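Local coordinates for initiator protein NS1 (Human bocavirus, PDB 4KW3) that probably recognises the viral replication origin and nicks one DNA strand to start rolling-circle replication, this chain being its N-terminal nickase domain, at residues 20-25 against 163-168; 129-134 against 187-192; 215-220 against 240-245. One frame throughout, in Å; residues are numbered along the deposited sequence.

Contact 1. Residues 20-25 against 163-168; sequences FKFPYP and ADIFHT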
ATOM      1  N   PHE A  20      -1.775   7.755   0.810  1.00 37.23           N
ATOM      2  CA  PHE A  20      -2.294   7.895  -0.538  1.00 35.78           C
ATOM      3  C   PHE A  20      -3.674   7.254  -0.600  1.00 44.24           C
ATOM      4  O   PHE A  20      -3.837   6.129  -0.161  1.00 43.89           O
ATOM      5  CB  PHE A  20      -1.359   7.203  -1.539  1.00 38.27           C
ATOM      6  CG  PHE A  20      -1.996   6.953  -2.878  1.00 47.23           C
ATOM      7  CD1 PHE A  20      -2.030   7.952  -3.840  1.00 45.10           C
ATOM      8  CD2 PHE A  20      -2.578   5.723  -3.171  1.00 47.89           C
ATOM      9  CE1 PHE A  20      -2.629   7.732  -5.066  1.00 45.30           C
ATOM     10  CE2 PHE A  20      -3.178   5.497  -4.401  1.00 48.65           C
ATOM     11  CZ  PHE A  20      -3.197   6.502  -5.353  1.00 44.47           C
ATOM     12  N   LYS A  21      -4.666   7.980  -1.109  1.00 49.39           N
ATOM     13  CA  LYS A  21      -6.017   7.451  -1.336  1.00 44.17           C
ATOM     14  C   LYS A  21      -6.227   7.226  -2.831  1.00 47.16           C
ATOM     15  O   LYS A  21      -6.071   8.156  -3.617  1.00 45.86           O
ATOM     16  CB  LYS A  21      -7.070   8.451  -0.867  1.00 48.09           C
ATOM     17  CG  LYS A  21      -7.745   8.138   0.441  1.00 62.62           C
ATOM     18  CD  LYS A  21      -9.047   8.947   0.584  1.00 78.56           C
ATOM     19  CE  LYS A  21      -8.796  10.435   0.891  1.00 85.50           C
ATOM     20  NZ  LYS A  21      -8.954  10.795   2.338  1.00 84.46           N
ATOM     21  N   PHE A  22      -6.575   6.011  -3.243  1.00 44.37           N
ATOM     22  CA  PHE A  22      -6.908   5.784  -4.649  1.00 46.41           C
ATOM     23  C   PHE A  22      -8.130   6.645  -5.071  1.00 50.08           C
ATOM     24  O   PHE A  22      -9.227   6.507  -4.531  1.00 43.48           O
ATOM     25  CB  PHE A  22      -7.166   4.297  -4.902  1.00 48.06           C
ATOM     26  CG  PHE A  22      -7.160   3.932  -6.349  1.00 48.69           C
ATOM     27  CD1 PHE A  22      -8.302   4.060  -7.112  1.00 48.23           C
ATOM     28  CD2 PHE A  22      -6.004   3.479  -6.954  1.00 48.47           C
ATOM     29  CE1 PHE A  22      -8.286   3.741  -8.454  1.00 44.27           C
ATOM     30  CE2 PHE A  22      -5.986   3.155  -8.294  1.00 47.92           C
ATOM     31  CZ  PHE A  22      -7.130   3.288  -9.043  1.00 42.55           C
ATOM     32  N   PRO A  23      -7.947   7.545  -6.041  1.00 50.91           N
ATOM     33  CA  PRO A  23      -9.020   8.524  -6.262  1.00 48.46           C
ATOM     34  C   PRO A  23     -10.225   8.013  -7.076  1.00 54.72           C
ATOM     35  O   PRO A  23     -10.572   8.603  -8.104  1.00 64.33           O
ATOM     36  CB  PRO A  23      -8.307   9.659  -7.001  1.00 38.21           C
ATOM     37  CG  PRO A  23      -7.058   9.024  -7.632  1.00 43.43           C
ATOM     38  CD  PRO A  23      -6.882   7.633  -7.055  1.00 48.46           C
ATOM     39  N   TYR A  24     -10.839   6.927  -6.614  1.00 50.81           N
ATOM     40  CA  TYR A  24     -12.053   6.367  -7.229  1.00 55.72           C
ATOM     41  C   TYR A  24     -13.042   5.914  -6.163  1.00 57.16           C
ATOM     42  O   TYR A  24     -12.920   4.824  -5.601  1.00 58.44           O
ATOM     43  CB  TYR A  24     -11.698   5.196  -8.154  1.00 55.48           C
ATOM     44  CG  TYR A  24     -12.859   4.630  -8.942  1.00 65.65           C
ATOM     45  CD1 TYR A  24     -13.475   5.359  -9.956  1.00 72.07           C
ATOM     46  CD2 TYR A  24     -13.304   3.341  -8.713  1.00 71.63           C
ATOM     47  CE1 TYR A  24     -14.537   4.829 -10.682  1.00 67.90           C
ATOM     48  CE2 TYR A  24     -14.356   2.801  -9.443  1.00 75.59           C
ATOM     49  CZ  TYR A  24     -14.966   3.544 -10.422  1.00 73.95           C
ATOM     50  OH  TYR A  24     -16.011   2.986 -11.131  1.00 82.20           O
ATOM     51  N   PRO A  25     -14.035   6.756  -5.884  1.00 59.43           N
ATOM     52  CA  PRO A  25     -14.979   6.519  -4.785  1.00 58.45           C
ATOM     53  C   PRO A  25     -15.769   5.209  -4.911  1.00 56.68           C
ATOM     54  O   PRO A  25     -16.076   4.593  -3.893  1.00 58.31           O
ATOM     55  CB  PRO A  25     -15.903   7.731  -4.859  1.00 55.79           C
ATOM     56  CG  PRO A  25     -15.071   8.803  -5.538  1.00 46.02           C
ATOM     57  CD  PRO A  25     -14.249   8.057  -6.541  1.00 49.61           C
ATOM     58  N   ALA A 163     -12.379   2.635 -18.725  1.00 73.91           N
ATOM     59  CA  ALA A 163     -11.873   3.856 -19.343  1.00 66.64           C
ATOM     60  C   ALA A 163     -12.218   5.089 -18.492  1.00 66.85           C
ATOM     61  O   ALA A 163     -11.469   6.065 -18.449  1.00 67.30           O
ATOM     62  CB  ALA A 163     -12.420   3.994 -20.742  1.00 59.20           C
ATOM     63  N   ASP A 164     -13.359   5.039 -17.820  1.00 66.62           N
ATOM     64  CA  ASP A 164     -13.758   6.104 -16.913  1.00 67.84           C
ATOM     65  C   ASP A 164     -12.745   6.298 -15.772  1.00 73.21           C
ATOM     66  O   ASP A 164     -12.319   7.420 -15.477  1.00 70.97           O
ATOM     67  CB  ASP A 164     -15.142   5.803 -16.350  1.00 68.91           C
ATOM     68  CG  ASP A 164     -15.556   6.784 -15.282  1.00 86.95           C
ATOM     69  OD1 ASP A 164     -15.839   7.952 -15.626  1.00 92.71           O
ATOM     70  OD2 ASP A 164     -15.603   6.380 -14.096  1.00 93.75           O
ATOM     71  N   ILE A 165     -12.341   5.191 -15.157  1.00 69.28           N
ATOM     72  CA  ILE A 165     -11.333   5.209 -14.106  1.00 62.60           C
ATOM     73  C   ILE A 165     -10.012   5.766 -14.630  1.00 61.25           C
ATOM     74  O   ILE A 165      -9.380   6.608 -13.988  1.00 60.21           O
ATOM     75  CB  ILE A 165     -11.114   3.785 -13.545  1.00 60.37           C
ATOM     76  CG1 ILE A 165     -12.375   3.310 -12.816  1.00 52.23           C
ATOM     77  CG2 ILE A 165      -9.879   3.729 -12.634  1.00 45.43           C
ATOM     78  CD1 ILE A 165     -12.342   1.859 -12.428  1.00 53.32           C
ATOM     79  N   PHE A 166      -9.607   5.282 -15.802  1.00 52.47           N
ATOM     80  CA  PHE A 166      -8.359   5.681 -16.445  1.00 51.89           C
ATOM     81  C   PHE A 166      -8.294   7.188 -16.684  1.00 66.06           C
ATOM     82  O   PHE A 166      -7.250   7.817 -16.493  1.00 64.66           O
ATOM     83  CB  PHE A 166      -8.198   4.916 -17.759  1.00 44.25           C
ATOM     84  CG  PHE A 166      -6.951   5.253 -18.532  1.00 45.28           C
ATOM     85  CD1 PHE A 166      -5.714   4.775 -18.128  1.00 47.88           C
ATOM     86  CD2 PHE A 166      -7.027   6.018 -19.697  1.00 46.98           C
ATOM     87  CE1 PHE A 166      -4.576   5.069 -18.864  1.00 54.27           C
ATOM     88  CE2 PHE A 166      -5.892   6.318 -20.423  1.00 48.13           C
ATOM     89  CZ  PHE A 166      -4.670   5.844 -20.015  1.00 55.25           C
ATOM     90  N   HIS A 167      -9.415   7.774 -17.088  1.00 68.13           N
ATOM     91  CA  HIS A 167      -9.425   9.205 -17.359  1.00 63.24           C
ATOM     92  C   HIS A 167      -9.532  10.002 -16.065  1.00 63.71           C
ATOM     93  O   HIS A 167      -9.001  11.113 -15.966  1.00 56.07           O
ATOM     94  CB  HIS A 167     -10.519   9.568 -18.362  1.00 61.60           C
ATOM     95  CG  HIS A 167     -10.269   9.019 -19.733  1.00 77.32           C
ATOM     96  ND1 HIS A 167      -9.149   9.344 -20.471  1.00 82.59           N
ATOM     97  CD2 HIS A 167     -10.978   8.149 -20.492  1.00 79.16           C
ATOM     98  CE1 HIS A 167      -9.182   8.704 -21.627  1.00 82.78           C
ATOM     99  NE2 HIS A 167     -10.282   7.971 -21.664  1.00 83.00           N
ATOM    100  N   THR A 168     -10.174   9.405 -15.060  1.00 59.20           N
ATOM    101  CA  THR A 168     -10.184   9.961 -13.709  1.00 61.58           C
ATOM    102  C   THR A 168      -8.749  10.098 -13.148  1.00 66.10           C
ATOM    103  O   THR A 168      -8.378  11.125 -12.583  1.00 69.00           O
ATOM    104  CB  THR A 168     -11.020   9.090 -12.769  1.00 59.80           C
ATOM    105  OG1 THR A 168     -12.377   9.049 -13.223  1.00 65.28           O
ATOM    106  CG2 THR A 168     -10.967   9.627 -11.353  1.00 52.75           C
TER
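Tyr24 and Ile165 make the heart of an apolar contact in which the turn leaving strand 15-21 packs against the early part of helix 160-177, with no hydrogen bond passing between the two segments. The ring of Tyr24 lies over the CG1-CD1 arm of Ile165: CG1 sits 3.6 Å from the centroid of the Tyr24 ring and 19° off its normal, a CH-pi contact over one face. The Ile165 methyl CD1 continues beneath the same ring, 3.7 Å from Tyr24 CZ. With CG opposite the backbone N (chi1 -174°), the tyrosine stretches out from the turn and crosses the isoleucine at about a right angle. Asp164 meets this ring differently, its OD2 lying at the edge 3.9 Å from Tyr24 CE1, with ring and carboxylate planes 64° apart. The other branch of Ile165, CG2, comes up to the edge of Phe22, a looser touch.

The chain gets from Phe22 to Tyr24 through an inverse gamma turn centred on Pro23, closed by Tyr24 N donating to Phe22 O at 2.7 Å. That turn follows the end of strand 15-21 in the central sheet of an HUH-type nickase domain, where the strand runs between 114-122 and 185-191. It also brings Pro23 O within 3.4 Å of Thr168 CG2. The hydroxyl of Thr168 is engaged within its own helix, OG1 giving its hydrogen to Asp164 O at 2.8 Å. Thr168 N bonds the same oxygen from the opposite face of the carbonyl plane, so two bonds grip it; with OG1 turned back to the helix, it is the methyl CG2 that meets the turn. Helix 31-38 packs alongside, placing Leu33 on both Tyr24 and Ile165 and Leu34 on Phe22.

Contact 2. Residues 129-134 against 187-192; sequences NAKSSC and ILQYRD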
ATOM      1  N   ASN A 129      10.517  20.459   3.422  1.00 69.27           N
ATOM      2  CA  ASN A 129       9.875  20.045   2.166  1.00 64.79           C
ATOM      3  C   ASN A 129       8.875  18.881   2.195  1.00 57.49           C
ATOM      4  O   ASN A 129       8.160  18.659   1.217  1.00 60.49           O
ATOM      5  CB  ASN A 129      10.915  19.824   1.051  1.00 41.66           C
ATOM      6  CG  ASN A 129      11.781  18.587   1.270  1.00 55.66           C
ATOM      7  OD1 ASN A 129      11.750  17.951   2.333  1.00 60.76           O
ATOM      8  ND2 ASN A 129      12.565  18.240   0.250  1.00 43.97           N
ATOM      9  N   ALA A 130       8.830  18.116   3.281  1.00 47.73           N
ATOM     10  CA  ALA A 130       7.989  16.915   3.280  1.00 43.41           C
ATOM     11  C   ALA A 130       6.498  17.145   2.997  1.00 42.16           C
ATOM     12  O   ALA A 130       5.915  16.431   2.184  1.00 46.26           O
ATOM     13  CB  ALA A 130       8.175  16.122   4.576  1.00 36.72           C
ATOM     14  N   LYS A 131       5.879  18.110   3.663  1.00 37.23           N
ATOM     15  CA  LYS A 131       4.460  18.380   3.435  1.00 47.43           C
ATOM     16  C   LYS A 131       4.204  18.912   2.026  1.00 47.22           C
ATOM     17  O   LYS A 131       3.250  18.504   1.355  1.00 57.31           O
ATOM     18  CB  LYS A 131       3.891  19.357   4.478  1.00 49.40           C
ATOM     19  CG  LYS A 131       2.398  19.562   4.314  1.00 51.25           C
ATOM     20  CD  LYS A 131       1.732  20.194   5.501  1.00 58.87           C
ATOM     21  CE  LYS A 131       0.239  20.362   5.211  1.00 69.14           C
ATOM     22  NZ  LYS A 131      -0.488  21.075   6.300  1.00 82.26           N
ATOM     23  N   SER A 132       5.055  19.825   1.583  1.00 41.96           N
ATOM     24  CA  SER A 132       4.878  20.489   0.290  1.00 52.01           C
ATOM     25  C   SER A 132       5.110  19.529  -0.881  1.00 49.99           C
ATOM     26  O   SER A 132       4.724  19.817  -2.021  1.00 50.62           O
ATOM     27  CB  SER A 132       5.811  21.700   0.173  1.00 42.77           C
ATOM     28  OG  SER A 132       7.165  21.289   0.059  1.00 72.03           O
ATOM     29  N   SER A 133       5.721  18.380  -0.596  1.00 44.27           N
ATOM     30  CA  SER A 133       6.012  17.423  -1.646  1.00 39.00           C
ATOM     31  C   SER A 133       4.830  16.528  -1.940  1.00 51.45           C
ATOM     32  O   SER A 133       4.919  15.692  -2.824  1.00 46.58           O
ATOM     33  CB  SER A 133       7.232  16.576  -1.322  1.00 43.27           C
ATOM     34  OG  SER A 133       8.367  17.397  -1.196  1.00 51.96           O
ATOM     35  N   CYS A 134       3.740  16.699  -1.196  1.00 37.55           N
ATOM     36  CA  CYS A 134       2.543  15.899  -1.408  1.00 43.09           C
ATOM     37  C   CYS A 134       2.046  15.822  -2.861  1.00 46.22           C
ATOM     38  O   CYS A 134       1.802  14.736  -3.367  1.00 51.89           O
ATOM     39  CB  CYS A 134       1.399  16.337  -0.489  1.00 36.56           C
ATOM     40  SG  CYS A 134       1.496  15.657   1.165  1.00 42.60           S
ATOM     41  N   ILE A 187       0.269  14.083   4.381  1.00 42.28           N
ATOM     42  CA  ILE A 187       1.334  13.700   5.298  1.00 38.00           C
ATOM     43  C   ILE A 187       0.733  13.546   6.711  1.00 47.03           C
ATOM     44  O   ILE A 187      -0.129  14.319   7.107  1.00 47.31           O
ATOM     45  CB  ILE A 187       2.481  14.738   5.270  1.00 34.56           C
ATOM     46  CG1 ILE A 187       3.704  14.248   6.047  1.00 41.79           C
ATOM     47  CG2 ILE A 187       2.039  16.114   5.774  1.00 34.86           C
ATOM     48  CD1 ILE A 187       4.997  14.957   5.622  1.00 43.45           C
ATOM     49  N   LEU A 188       1.165  12.538   7.466  1.00 47.95           N
ATOM     50  CA  LEU A 188       0.725  12.421   8.855  1.00 41.33           C
ATOM     51  C   LEU A 188       1.469  13.364   9.784  1.00 46.87           C
ATOM     52  O   LEU A 188       2.691  13.318   9.895  1.00 50.16           O
ATOM     53  CB  LEU A 188       0.868  11.002   9.388  1.00 40.46           C
ATOM     54  CG  LEU A 188       0.034   9.959   8.659  1.00 43.43           C
ATOM     55  CD1 LEU A 188       0.038   8.679   9.475  1.00 36.29           C
ATOM     56  CD2 LEU A 188      -1.371  10.494   8.403  1.00 34.97           C
ATOM     57  N   GLN A 189       0.708  14.143  10.534  1.00 58.02           N
ATOM     58  CA  GLN A 189       1.280  15.073  11.479  1.00 58.90           C
ATOM     59  C   GLN A 189       0.789  14.756  12.887  1.00 63.95           C
ATOM     60  O   GLN A 189      -0.232  14.098  13.053  1.00 64.31           O
ATOM     61  CB  GLN A 189       0.902  16.493  11.060  1.00 47.74           C
ATOM     62  CG  GLN A 189       1.546  16.876   9.726  1.00 50.79           C
ATOM     63  CD  GLN A 189       1.376  18.343   9.370  1.00 56.87           C
ATOM     64  OE1 GLN A 189       2.318  19.130   9.477  1.00 75.29           O
ATOM     65  NE2 GLN A 189       0.184  18.713   8.930  1.00 48.29           N
ATOM     66  N   TYR A 190       1.556  15.174  13.891  1.00 67.39           N
ATOM     67  CA  TYR A 190       1.145  15.073  15.290  1.00 72.46           C
ATOM     68  C   TYR A 190       1.415  16.354  16.076  1.00 75.47           C
ATOM     69  O   TYR A 190       2.095  17.254  15.596  1.00 77.76           O
ATOM     70  CB  TYR A 190       1.826  13.901  15.981  1.00 67.74           C
ATOM     71  CG  TYR A 190       3.289  14.115  16.231  1.00 77.10           C
ATOM     72  CD1 TYR A 190       4.222  13.877  15.235  1.00 83.92           C
ATOM     73  CD2 TYR A 190       3.745  14.549  17.473  1.00 84.68           C
ATOM     74  CE1 TYR A 190       5.576  14.064  15.465  1.00 93.62           C
ATOM     75  CE2 TYR A 190       5.098  14.739  17.714  1.00 94.12           C
ATOM     76  CZ  TYR A 190       6.010  14.495  16.704  1.00 99.56           C
ATOM     77  OH  TYR A 190       7.360  14.680  16.927  1.00106.13           O
ATOM     78  N   ARG A 191       0.850  16.435  17.275  1.00 79.12           N
ATOM     79  CA  ARG A 191       1.166  17.508  18.231  1.00 78.68           C
ATOM     80  C   ARG A 191       2.051  17.037  19.396  1.00 88.58           C
ATOM     81  O   ARG A 191       1.926  15.896  19.857  1.00 93.30           O
ATOM     82  CB  ARG A 191      -0.096  18.151  18.787  1.00 48.72           C
ATOM     83  CG  ARG A 191      -1.020  18.625  17.719  1.00 57.25           C
ATOM     84  CD  ARG A 191      -1.078  20.124  17.702  1.00 59.89           C
ATOM     85  NE  ARG A 191      -1.995  20.596  16.674  1.00 58.64           N
ATOM     86  CZ  ARG A 191      -2.110  21.869  16.327  1.00 70.21           C
ATOM     87  NH1 ARG A 191      -1.368  22.789  16.933  1.00 82.92           N
ATOM     88  NH2 ARG A 191      -2.966  22.227  15.384  1.00 75.45           N
ATOM     89  N   ASP A 192       3.007  17.867  19.807  1.00 84.84           N
ATOM     90  CA  ASP A 192       3.664  17.631  21.089  1.00 83.15           C
ATOM     91  C   ASP A 192       2.754  18.190  22.191  1.00 92.28           C
ATOM     92  O   ASP A 192       1.646  18.681  21.911  1.00 78.20           O
ATOM     93  CB  ASP A 192       5.094  18.199  21.168  1.00 79.11           C
ATOM     94  CG  ASP A 192       5.170  19.730  20.955  1.00 86.47           C
ATOM     95  OD1 ASP A 192       4.148  20.475  21.028  1.00 69.38           O
ATOM     96  OD2 ASP A 192       6.310  20.202  20.753  1.00 99.01           O
TER
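Ile187 is the residue on which the loop 129-134 settles, and its apolar contacts come first. Its two branches are used separately. CD1 abuts the methyl of Ala130 (Ile187 CD1 to Ala130 CB 3.5 Å), while CG2 lies against the start of the Lys131 chain, 3.8 Å from Lys131 CG. CG1 opposite the backbone N (chi1 -171°) carries CD1 out to the alanine. From the Cys134 side, SG approaches Ile187 CB at 4.3 Å.

The polar groups that meet here do so by packing alone, for no hydrogen bond joins the segments. Lys131, extended from CG to its tip, runs across the Gln189 side chain at about a right angle, and Lys131 NZ stands 3.6 Å from Gln189 NE2.

Hydrogen bonds shape the loop from within. A type I turn runs from Lys131 to Cys134, with Cys134 N donating to Lys131 O. Asn129 O, two residues ahead of the turn, accepts from its two central residues, Ser133 OG at 2.7 Å and Ser132 OG at 3.0 Å, the hydroxyls arriving from opposite faces of the carbonyl plane.

The loop leads straight into helix 134-149. Tyr18 of strand 15-21 touches Cys134 and Ile187 and hydrogen-bonds Ala130 O, while strand 185-191 turns beyond the contact through residues 193-197, probably origin-binding, into strand 197-198.

Contact 3. Residues 215-220 against 240-245; sequences KNRCIS and KTYSHT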
ATOM      1  N   LYS A 215      -2.221  -6.294  11.773  1.00 43.26           N
ATOM      2  CA  LYS A 215      -3.491  -6.327  11.069  1.00 40.06           C
ATOM      3  C   LYS A 215      -3.634  -7.686  10.389  1.00 46.20           C
ATOM      4  O   LYS A 215      -2.641  -8.353  10.090  1.00 52.30           O
ATOM      5  CB  LYS A 215      -3.561  -5.202  10.032  1.00 34.68           C
ATOM      6  CG  LYS A 215      -3.381  -3.817  10.612  1.00 38.52           C
ATOM      7  CD  LYS A 215      -3.543  -2.755   9.551  1.00 44.67           C
ATOM      8  CE  LYS A 215      -3.367  -1.355  10.125  1.00 51.28           C
ATOM      9  NZ  LYS A 215      -3.911  -0.321   9.199  1.00 61.71           N
ATOM     10  N   ASN A 216      -4.867  -8.105  10.136  1.00 45.22           N
ATOM     11  CA  ASN A 216      -5.066  -9.339   9.386  1.00 44.42           C
ATOM     12  C   ASN A 216      -5.158  -8.991   7.911  1.00 42.93           C
ATOM     13  O   ASN A 216      -5.440  -7.846   7.553  1.00 48.80           O
ATOM     14  CB  ASN A 216      -6.305 -10.075   9.872  1.00 32.49           C
ATOM     15  CG  ASN A 216      -6.218 -10.435  11.347  1.00 44.02           C
ATOM     16  OD1 ASN A 216      -5.177 -10.911  11.820  1.00 36.56           O
ATOM     17  ND2 ASN A 216      -7.313 -10.233  12.081  1.00 40.91           N
ATOM     18  N   ARG A 217      -4.861  -9.960   7.052  1.00 35.82           N
ATOM     19  CA  ARG A 217      -4.923  -9.721   5.627  1.00 35.91           C
ATOM     20  C   ARG A 217      -6.310  -9.864   5.045  1.00 45.55           C
ATOM     21  O   ARG A 217      -7.047 -10.793   5.398  1.00 43.65           O
ATOM     22  CB  ARG A 217      -3.984 -10.646   4.856  1.00 39.56           C
ATOM     23  CG  ARG A 217      -3.816 -10.186   3.410  1.00 43.38           C
ATOM     24  CD  ARG A 217      -2.773 -10.956   2.668  1.00 42.08           C
ATOM     25  NE  ARG A 217      -3.128 -12.350   2.543  1.00 54.30           N
ATOM     26  CZ  ARG A 217      -2.575 -13.157   1.653  1.00 52.31           C
ATOM     27  NH1 ARG A 217      -1.666 -12.656   0.839  1.00 40.53           N
ATOM     28  NH2 ARG A 217      -2.933 -14.442   1.577  1.00 50.44           N
ATOM     29  N   CYS A 218      -6.627  -8.959   4.118  1.00 31.83           N
ATOM     30  CA  CYS A 218      -7.790  -9.104   3.269  1.00 42.61           C
ATOM     31  C   CYS A 218      -7.492  -8.538   1.875  1.00 44.34           C
ATOM     32  O   CYS A 218      -7.190  -7.360   1.740  1.00 45.96           O
ATOM     33  CB  CYS A 218      -8.978  -8.385   3.885  1.00 42.59           C
ATOM     34  SG  CYS A 218     -10.418  -8.536   2.878  1.00 59.88           S
ATOM     35  N   ILE A 219      -7.538  -9.382   0.843  1.00 44.04           N
ATOM     36  CA  ILE A 219      -7.169  -8.936  -0.516  1.00 34.17           C
ATOM     37  C   ILE A 219      -8.336  -8.534  -1.429  1.00 42.62           C
ATOM     38  O   ILE A 219      -8.129  -8.188  -2.582  1.00 48.30           O
ATOM     39  CB  ILE A 219      -6.278  -9.951  -1.256  1.00 41.43           C
ATOM     40  CG1 ILE A 219      -7.025 -11.271  -1.468  1.00 41.46           C
ATOM     41  CG2 ILE A 219      -4.959 -10.180  -0.507  1.00 33.14           C
ATOM     42  CD1 ILE A 219      -6.180 -12.295  -2.157  1.00 47.61           C
ATOM     43  N   SER A 220      -9.557  -8.587  -0.910  1.00 50.77           N
ATOM     44  CA  SER A 220     -10.721  -8.163  -1.667  1.00 47.27           C
ATOM     45  C   SER A 220     -11.881  -7.717  -0.787  1.00 49.04           C
ATOM     46  O   SER A 220     -12.125  -8.284   0.268  1.00 50.62           O
ATOM     47  CB  SER A 220     -11.208  -9.259  -2.602  1.00 44.39           C
ATOM     48  OG  SER A 220     -12.322  -8.772  -3.332  1.00 46.93           O
ATOM     49  N   LYS A 240      -8.646  -3.748  11.691  1.00 49.38           N
ATOM     50  CA  LYS A 240      -8.386  -3.272  10.350  1.00 44.78           C
ATOM     51  C   LYS A 240      -7.516  -4.266   9.583  1.00 40.04           C
ATOM     52  O   LYS A 240      -7.004  -5.208  10.156  1.00 47.83           O
ATOM     53  CB  LYS A 240      -7.779  -1.866  10.368  1.00 39.86           C
ATOM     54  CG  LYS A 240      -8.829  -0.781  10.521  1.00 37.78           C
ATOM     55  CD  LYS A 240      -8.169   0.590  10.400  1.00 68.31           C
ATOM     56  CE  LYS A 240      -9.157   1.682   9.996  1.00 83.33           C
ATOM     57  NZ  LYS A 240     -10.296   1.809  10.958  1.00 92.43           N
ATOM     58  N   THR A 241      -7.387  -4.084   8.274  1.00 42.03           N
ATOM     59  CA  THR A 241      -6.727  -5.092   7.463  1.00 34.92           C
ATOM     60  C   THR A 241      -5.610  -4.515   6.624  1.00 36.37           C
ATOM     61  O   THR A 241      -5.468  -3.293   6.514  1.00 35.39           O
ATOM     62  CB  THR A 241      -7.723  -5.814   6.532  1.00 38.46           C
ATOM     63  OG1 THR A 241      -8.288  -4.883   5.607  1.00 50.12           O
ATOM     64  CG2 THR A 241      -8.833  -6.485   7.335  1.00 31.53           C
ATOM     65  N   TYR A 242      -4.785  -5.391   6.060  1.00 34.25           N
ATOM     66  CA  TYR A 242      -3.817  -4.946   5.062  1.00 35.13           C
ATOM     67  C   TYR A 242      -3.968  -5.853   3.862  1.00 34.40           C
ATOM     68  O   TYR A 242      -4.436  -6.992   3.981  1.00 36.57           O
ATOM     69  CB  TYR A 242      -2.367  -5.015   5.583  1.00 31.31           C
ATOM     70  CG  TYR A 242      -1.821  -6.411   5.570  1.00 34.85           C
ATOM     71  CD1 TYR A 242      -2.134  -7.305   6.596  1.00 35.87           C
ATOM     72  CD2 TYR A 242      -1.025  -6.869   4.514  1.00 39.04           C
ATOM     73  CE1 TYR A 242      -1.653  -8.582   6.585  1.00 29.78           C
ATOM     74  CE2 TYR A 242      -0.557  -8.178   4.497  1.00 36.49           C
ATOM     75  CZ  TYR A 242      -0.875  -9.024   5.538  1.00 39.85           C
ATOM     76  OH  TYR A 242      -0.411 -10.315   5.548  1.00 54.73           O
ATOM     77  N   SER A 243      -3.489  -5.370   2.721  1.00 33.88           N
ATOM     78  CA  SER A 243      -3.509  -6.158   1.499  1.00 42.72           C
ATOM     79  C   SER A 243      -2.128  -6.702   1.166  1.00 39.24           C
ATOM     80  O   SER A 243      -1.985  -7.873   0.817  1.00 44.62           O
ATOM     81  CB  SER A 243      -4.031  -5.313   0.336  1.00 33.62           C
ATOM     82  OG  SER A 243      -3.838  -6.003  -0.873  1.00 42.44           O
ATOM     83  N   HIS A 244      -1.121  -5.840   1.275  1.00 39.24           N
ATOM     84  CA  HIS A 244       0.245  -6.171   0.864  1.00 36.46           C
ATOM     85  C   HIS A 244       1.247  -5.216   1.477  1.00 39.38           C
ATOM     86  O   HIS A 244       0.976  -4.033   1.627  1.00 37.16           O
ATOM     87  CB  HIS A 244       0.374  -6.101  -0.650  1.00 38.69           C
ATOM     88  CG  HIS A 244       1.607  -6.761  -1.177  1.00 47.20           C
ATOM     89  ND1 HIS A 244       1.775  -8.127  -1.172  1.00 47.11           N
ATOM     90  CD2 HIS A 244       2.733  -6.244  -1.719  1.00 45.69           C
ATOM     91  CE1 HIS A 244       2.950  -8.425  -1.687  1.00 40.37           C
ATOM     92  NE2 HIS A 244       3.547  -7.301  -2.034  1.00 46.31           N
ATOM     93  N   THR A 245       2.417  -5.731   1.823  1.00 49.71           N
ATOM     94  CA  THR A 245       3.416  -4.942   2.535  1.00 42.57           C
ATOM     95  C   THR A 245       4.790  -5.068   1.897  1.00 41.41           C
ATOM     96  O   THR A 245       5.287  -6.177   1.695  1.00 45.98           O
ATOM     97  CB  THR A 245       3.468  -5.384   3.999  1.00 32.80           C
ATOM     98  OG1 THR A 245       2.187  -5.149   4.552  1.00 39.80           O
ATOM     99  CG2 THR A 245       4.457  -4.569   4.801  1.00 34.86           C
TER
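Asn216 and Arg217 pair with Thr241 and Tyr242 as a short parallel ladder, held by two backbone hydrogen bonds. Tyr242 N donates to Asn216 O at 2.9 Å, and Cys218 N donates to Tyr242 O over the same length, with an angle at hydrogen of 161°. Tyr242 thus uses both its N-H and its carbonyl on this neighbour. Strand 216-217, helix 225-228 and strand 241-247 form a beta-alpha-beta unit at one end of the sheet.

On one face of the ladder, Arg217 CG rides over the Tyr242 ring, 4.1 Å from its centroid. The tyrosine's chi1 of 78° puts CG between the backbone N and the carbonyl carbon, so that the ring turns back toward the arginine. At the far end of the arginine, NE donates to Cys228 O, and Arg257 adds a cation-pi contact to the ring. On the other face, Thr241 packs on Cys218 CB; Asn216 OD1 accepts from Phe235 N. Ser243 OG is hydrogen-bonded to His73 NE2.

Lys215 lies extended along the neighbouring backbone, its CD 3.6 Å from Thr241 O. NZ forms a salt bridge with Glu108, a predicted metal ligand, and a weak hydrogen bond with Tyr211 OH, the predicted nucleophile. Lying directly before the paired residues, Lys215 is probably set in place by the ladder, consistent with this last residue of the predicted RCR-3 motif helping to arrange the nicking site.

All three contacts reach the same central sheet at separate places: the centres of contacts 1 and 2 are about 24 Å apart, those of contacts 1 and 3 about 21 Å, and those of contacts 2 and 3 about 25 Å. None touches another. Along the chain the segments of contacts 1 and 2 alternate, and strands 15-21 and 185-191 are sheet neighbours; contact 3 follows both. Contact 3 is at the predicted nuclease site, the Lys215 side chain about 3 Å from that of Tyr211. Between side chains, Phe22 of contact 1 is about 7 Å from His115, and Ile187 of contact 2 about 11 Å from His117, both histidines being predicted ligands of the divalent metal.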